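Local coordinates for DNA repair protein RAD2 (Saccharomyces cerevisiae, PDB 4Q0W), which cuts single-stranded DNA as a magnesium-binding endonuclease essential for the incision step in excision repair of damage from UV light, bulky adducts or cross-linking agents, at residues A237-S242 and I257-E262; T167-M170 and A174-A177. All blocks are in the same frame, centred on the assembly; numbering follows the deposited sequence.

Contact 1: A237-S242 and I257-E262; sequences AQLLGS and IEVIAE
Leu239 reaches from the last turn of helix 230-240 to Val259 and Ile260 on helix 253-263, and the meeting is wholly apolar. Its CD1 lies 3.9 Å from CG1 of Val259 and 4.0 Å from CB of the same residue, a methyl set against the branch of the valine, the two side chains slanting across each other. The same Leu239 CD1 is 4.2 Å from CD1 of Ile260, where methyl meets methyl. Leucine suits the place because its length bridges backbones that stay 9.0 Å apart between the CA atoms of Leu239 and Val259; the shorter valine turns CG1 away from its own backbone N (chi1 165°) and offers it to the incoming methyl. Leu266 of the next helix packs on both Leu239 and Ile260, while Phe269 lies against Val259.

Backbone bonds shape the helix end that carries Leu239. The N of Gly241 bonds to the O of Ala237 at 2.7 Å, after which the chain leaves the helix with a positive phi of 97°; a CB there would jam against the carbonyl O of Leu240, which by itself calls for glycine. Gln238 OE1 bonds outside the contact, to Ser310 N.

Helices 230-240 and 253-263, with a potassium ion about 7 Å from the Leu239 side chain and DNA close by, fit the helix-two-turn-helix (H2TH) element of XPG/FEN1-type nucleases, which probably grips the DNA backbone through that ion. Buried methyl groups suggest that close fit and exclusion of water, rather than directional bonds, hold these side chains together.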
ATOM      1  N   ALA A 237     -20.251  -5.449   1.285  1.00 15.08           N
ATOM      2  CA  ALA A 237     -19.657  -6.268   2.342  1.00 17.08           C
ATOM      3  C   ALA A 237     -19.077  -7.550   1.734  1.00 17.03           C
ATOM      4  O   ALA A 237     -18.000  -8.019   2.127  1.00 16.45           O
ATOM      5  CB  ALA A 237     -20.683  -6.587   3.406  1.00 15.05           C
ATOM      6  N   GLN A 238     -19.777  -8.099   0.746  1.00 16.06           N
ATOM      7  CA  GLN A 238     -19.336  -9.347   0.121  1.00 16.42           C
ATOM      8  C   GLN A 238     -18.163  -9.184  -0.839  1.00 16.03           C
ATOM      9  O   GLN A 238     -17.633 -10.172  -1.360  1.00 17.14           O
ATOM     10  CB  GLN A 238     -20.520 -10.030  -0.568  1.00 14.30           C
ATOM     11  CG  GLN A 238     -21.534 -10.524   0.449  1.00 18.79           C
ATOM     12  CD  GLN A 238     -22.857 -10.868  -0.171  1.00 20.71           C
ATOM     13  OE1 GLN A 238     -23.011 -11.928  -0.782  1.00 19.81           O
ATOM     14  NE2 GLN A 238     -23.829  -9.973  -0.025  1.00 17.37           N
ATOM     15  N   LEU A 239     -17.754  -7.944  -1.084  1.00 13.70           N
ATOM     16  CA  LEU A 239     -16.529  -7.715  -1.844  1.00 14.95           C
ATOM     17  C   LEU A 239     -15.390  -7.371  -0.876  1.00 14.66           C
ATOM     18  O   LEU A 239     -14.282  -7.923  -0.960  1.00 13.25           O
ATOM     19  CB  LEU A 239     -16.727  -6.581  -2.857  1.00 12.53           C
ATOM     20  CG  LEU A 239     -17.799  -6.851  -3.910  1.00 17.65           C
ATOM     21  CD1 LEU A 239     -18.045  -5.606  -4.758  1.00 15.38           C
ATOM     22  CD2 LEU A 239     -17.436  -8.062  -4.779  1.00 10.14           C
ATOM     23  N   LEU A 240     -15.694  -6.459   0.041  1.00 14.63           N
ATOM     24  CA  LEU A 240     -14.723  -5.888   0.967  1.00 16.15           C
ATOM     25  C   LEU A 240     -14.407  -6.831   2.125  1.00 15.90           C
ATOM     26  O   LEU A 240     -13.281  -6.838   2.638  1.00 14.76           O
ATOM     27  CB  LEU A 240     -15.267  -4.571   1.530  1.00 12.69           C
ATOM     28  CG  LEU A 240     -15.414  -3.448   0.502  1.00 17.97           C
ATOM     29  CD1 LEU A 240     -16.190  -2.274   1.081  1.00 14.45           C
ATOM     30  CD2 LEU A 240     -14.016  -3.022   0.075  1.00 16.80           C
ATOM     31  N   GLY A 241     -15.402  -7.617   2.532  1.00 13.27           N
ATOM     32  CA  GLY A 241     -15.277  -8.451   3.718  1.00 17.80           C
ATOM     33  C   GLY A 241     -15.891  -7.789   4.946  1.00 19.36           C
ATOM     34  O   GLY A 241     -15.852  -6.560   5.085  1.00 16.82           O
ATOM     35  N   SER A 242     -16.451  -8.605   5.843  1.00 16.10           N
ATOM     36  CA  SER A 242     -16.980  -8.121   7.114  1.00 17.53           C
ATOM     37  C   SER A 242     -17.002  -9.310   8.054  1.00 21.58           C
ATOM     38  O   SER A 242     -16.422 -10.352   7.747  1.00 16.63           O
ATOM     39  CB  SER A 242     -18.404  -7.598   6.953  1.00 14.27           C
ATOM     40  OG  SER A 242     -19.308  -8.675   6.686  1.00 18.15           O
ATOM     41  N   ILE A 257     -16.380  -0.412  -5.130  1.00 18.15           N
ATOM     42  CA  ILE A 257     -17.303   0.633  -5.562  1.00 21.14           C
ATOM     43  C   ILE A 257     -17.487   0.578  -7.085  1.00 22.04           C
ATOM     44  O   ILE A 257     -18.609   0.702  -7.576  1.00 21.86           O
ATOM     45  CB  ILE A 257     -16.829   2.041  -5.122  1.00 26.55           C
ATOM     46  CG1 ILE A 257     -17.020   2.212  -3.622  1.00 18.82           C
ATOM     47  CG2 ILE A 257     -17.630   3.148  -5.830  1.00 24.69           C
ATOM     48  CD1 ILE A 257     -18.481   2.150  -3.199  1.00 18.90           C
ATOM     49  N   GLU A 258     -16.396   0.367  -7.823  1.00 22.38           N
ATOM     50  CA  GLU A 258     -16.482   0.286  -9.283  1.00 24.40           C
ATOM     51  C   GLU A 258     -17.388  -0.861  -9.725  1.00 27.25           C
ATOM     52  O   GLU A 258     -18.221  -0.694 -10.625  1.00 21.25           O
ATOM     53  CB  GLU A 258     -15.094   0.119  -9.903  1.00 26.26           C
ATOM     54  CG  GLU A 258     -14.256   1.388  -9.900  1.00 39.93           C
ATOM     55  CD  GLU A 258     -12.818   1.143 -10.335  1.00 48.91           C
ATOM     56  OE1 GLU A 258     -12.468  -0.025 -10.632  1.00 44.62           O
ATOM     57  OE2 GLU A 258     -12.040   2.120 -10.373  1.00 53.31           O
ATOM     58  N   VAL A 259     -17.228  -2.025  -9.093  1.00 20.43           N
ATOM     59  CA  VAL A 259     -18.064  -3.182  -9.410  1.00 17.24           C
ATOM     60  C   VAL A 259     -19.561  -2.881  -9.239  1.00 23.66           C
ATOM     61  O   VAL A 259     -20.388  -3.186 -10.114  1.00 18.79           O
ATOM     62  CB  VAL A 259     -17.667  -4.407  -8.555  1.00 23.16           C
ATOM     63  CG1 VAL A 259     -18.750  -5.475  -8.599  1.00 19.98           C
ATOM     64  CG2 VAL A 259     -16.331  -4.973  -9.027  1.00 16.41           C
ATOM     65  N   ILE A 260     -19.920  -2.279  -8.114  1.00 19.25           N
ATOM     66  CA  ILE A 260     -21.326  -1.973  -7.864  1.00 22.44           C
ATOM     67  C   ILE A 260     -21.830  -0.937  -8.874  1.00 25.22           C
ATOM     68  O   ILE A 260     -22.937  -1.051  -9.393  1.00 25.59           O
ATOM     69  CB  ILE A 260     -21.541  -1.465  -6.427  1.00 22.08           C
ATOM     70  CG1 ILE A 260     -21.105  -2.530  -5.426  1.00 21.61           C
ATOM     71  CG2 ILE A 260     -22.998  -1.069  -6.191  1.00 26.37           C
ATOM     72  CD1 ILE A 260     -21.805  -3.871  -5.606  1.00 23.79           C
ATOM     73  N   ALA A 261     -21.006   0.065  -9.164  1.00 21.98           N
ATOM     74  CA  ALA A 261     -21.386   1.106 -10.119  1.00 31.33           C
ATOM     75  C   ALA A 261     -21.567   0.544 -11.530  1.00 33.51           C
ATOM     76  O   ALA A 261     -22.544   0.855 -12.214  1.00 30.81           O
ATOM     77  CB  ALA A 261     -20.351   2.233 -10.120  1.00 23.40           C
ATOM     78  N   GLU A 262     -20.630  -0.291 -11.963  1.00 29.95           N
ATOM     79  CA  GLU A 262     -20.658  -0.781 -13.336  1.00 27.26           C
ATOM     80  C   GLU A 262     -21.669  -1.906 -13.567  1.00 31.22           C
ATOM     81  O   GLU A 262     -22.270  -1.966 -14.631  1.00 32.70           O
ATOM     82  CB  GLU A 262     -19.262  -1.197 -13.797  1.00 31.61           C
ATOM     83  CG  GLU A 262     -18.957  -0.853 -15.264  1.00 55.09           C
ATOM     84  CD  GLU A 262     -18.684   0.633 -15.486  1.00 58.35           C
ATOM     85  OE1 GLU A 262     -17.906   0.963 -16.409  1.00 67.29           O
ATOM     86  OE2 GLU A 262     -19.239   1.473 -14.740  1.00 56.24           O
TER

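Contact 2: T167-M170 and A174-A177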
ATOM      1  N   THR A 167     -29.635  -6.282  26.933  1.00 24.30           N
ATOM      2  CA  THR A 167     -28.710  -7.172  26.253  1.00 27.19           C
ATOM      3  C   THR A 167     -29.420  -7.634  24.997  1.00 25.41           C
ATOM      4  O   THR A 167     -30.518  -8.183  25.073  1.00 23.14           O
ATOM      5  CB  THR A 167     -28.323  -8.364  27.133  1.00 26.05           C
ATOM      6  OG1 THR A 167     -27.761  -7.875  28.354  1.00 26.24           O
ATOM      7  CG2 THR A 167     -27.283  -9.247  26.433  1.00 23.34           C
ATOM      8  N   ALA A 168     -28.816  -7.359  23.841  1.00 22.82           N
ATOM      9  CA  ALA A 168     -29.352  -7.821  22.565  1.00 30.89           C
ATOM     10  C   ALA A 168     -29.352  -9.344  22.549  1.00 19.22           C
ATOM     11  O   ALA A 168     -28.456  -9.955  23.118  1.00 23.29           O
ATOM     12  CB  ALA A 168     -28.500  -7.297  21.417  1.00 22.49           C
ATOM     13  N   PRO A 169     -30.347  -9.951  21.883  1.00 26.11           N
ATOM     14  CA  PRO A 169     -30.354 -11.404  21.667  1.00 26.23           C
ATOM     15  C   PRO A 169     -29.033 -11.838  21.041  1.00 26.81           C
ATOM     16  O   PRO A 169     -28.443 -12.841  21.459  1.00 27.33           O
ATOM     17  CB  PRO A 169     -31.492 -11.600  20.662  1.00 30.24           C
ATOM     18  CG  PRO A 169     -32.414 -10.456  20.905  1.00 32.62           C
ATOM     19  CD  PRO A 169     -31.540  -9.296  21.309  1.00 26.38           C
ATOM     20  N   MET A 170     -28.564 -11.061  20.063  1.00 26.02           N
ATOM     21  CA  MET A 170     -27.301 -11.348  19.393  1.00 25.68           C
ATOM     22  C   MET A 170     -26.412 -10.102  19.329  1.00 30.06           C
ATOM     23  O   MET A 170     -25.853  -9.691  20.348  1.00 26.28           O
ATOM     24  CB  MET A 170     -27.556 -11.940  18.001  1.00 20.80           C
ATOM     25  CG  MET A 170     -28.058 -13.384  18.042  1.00 30.27           C
ATOM     26  SD  MET A 170     -26.701 -14.535  18.413  1.00 33.00           S
ATOM     27  CE  MET A 170     -27.612 -16.083  18.548  1.00 39.80           C
ATOM     28  N   ALA A 174     -27.097  -4.463  15.683  1.00 20.25           N
ATOM     29  CA  ALA A 174     -28.379  -4.804  15.073  1.00 21.16           C
ATOM     30  C   ALA A 174     -29.518  -4.329  15.963  1.00 17.03           C
ATOM     31  O   ALA A 174     -30.486  -3.730  15.492  1.00 17.73           O
ATOM     32  CB  ALA A 174     -28.485  -6.308  14.813  1.00 18.50           C
ATOM     33  N   GLN A 175     -29.400  -4.599  17.255  1.00 20.58           N
ATOM     34  CA  GLN A 175     -30.433  -4.170  18.197  1.00 20.07           C
ATOM     35  C   GLN A 175     -30.534  -2.645  18.243  1.00 16.94           C
ATOM     36  O   GLN A 175     -31.639  -2.098  18.323  1.00 22.50           O
ATOM     37  CB  GLN A 175     -30.158  -4.726  19.591  1.00 21.32           C
ATOM     38  CG  GLN A 175     -31.239  -4.357  20.619  1.00 18.88           C
ATOM     39  CD  GLN A 175     -32.527  -5.120  20.383  1.00 21.41           C
ATOM     40  OE1 GLN A 175     -32.529  -6.357  20.360  1.00 24.85           O
ATOM     41  NE2 GLN A 175     -33.624  -4.396  20.191  1.00 20.33           N
ATOM     42  N   CYS A 176     -29.397  -1.951  18.166  1.00 19.45           N
ATOM     43  CA  CYS A 176     -29.429  -0.479  18.132  1.00 19.96           C
ATOM     44  C   CYS A 176     -30.245   0.025  16.940  1.00 23.81           C
ATOM     45  O   CYS A 176     -31.095   0.907  17.085  1.00 20.55           O
ATOM     46  CB  CYS A 176     -28.017   0.119  18.088  1.00 16.80           C
ATOM     47  SG  CYS A 176     -27.043  -0.084  19.625  1.00 17.00           S
ATOM     48  N   ALA A 177     -29.994  -0.547  15.764  1.00 19.87           N
ATOM     49  CA  ALA A 177     -30.726  -0.150  14.553  1.00 21.12           C
ATOM     50  C   ALA A 177     -32.232  -0.353  14.736  1.00 19.39           C
ATOM     51  O   ALA A 177     -33.048   0.461  14.282  1.00 25.84           O
ATOM     52  CB  ALA A 177     -30.215  -0.940  13.337  1.00 19.02           C
TER
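Gln175, one residue beyond Ala174, turns back over Ala168 and Pro169 in the loop that leads into its own helix. Ala174, small and buried, lies against Phe198 and Pro320 and leaves the touching to its neighbour Gln175.

At Gln175 the aliphatic part of the side chain does the first touching. Its CB lies 3.6 Å from CB of Ala168, and its CG is 4.1 Å from that same Ala168 CB. The alanine methyl, pointing at the helix, lets the two backbones come within 5.8 Å, measured between the CA atoms of Ala168 and Gln175. CG stands anti to the backbone N (chi1 -178°), then the chain bends at chi2 (72°), which brings the amide round beside the proline. There Gln175 OE1 is 3.2 Å from CD of Pro169, with the proline ring and the glutamine running at about a right angle. Proline has no N-H to give this oxygen, which instead accepts a hydrogen bond from the backbone N of Asp323.

The segments belong to a beta-alpha-beta crossover of the Rossmann-like nuclease core: the chain leaves edge strand 165-167, passes through helix 172-181 and joins the sheet again at the parallel strand 187-189. Gln175 accordingly also rests on Val74 of strand 70-75, a strand whose end is tied to the loop by a backbone bond between Phe75 and Ala168.

Cys176, next along the helix, faces the sheet, its compact side chain fitting against Val74, Ala27 and Asp29, the last of which probably binds a magnesium ion.

Both contacts belong to the I-domain, with contact 2 closing before contact 1 opens; their centres are 26 Å apart, their nearest atoms about 12 Å, and they do not touch. Contact 2 lies near the metal centre, behind probable magnesium ligands: the Ala168 side chain is about 6 Å from those of Asp76 and Glu171, and about 11 Å from the calcium ion bound by Glu173 and Asp194. Contact 1 lies away from that centre but closer to DNA, its nearest atom about 5 Å from the nucleic acid against about 12 Å for contact 2. Contact 2 thus folds a loop onto its own helix within the catalytic core, whereas contact 1 packs helix on helix near the DNA.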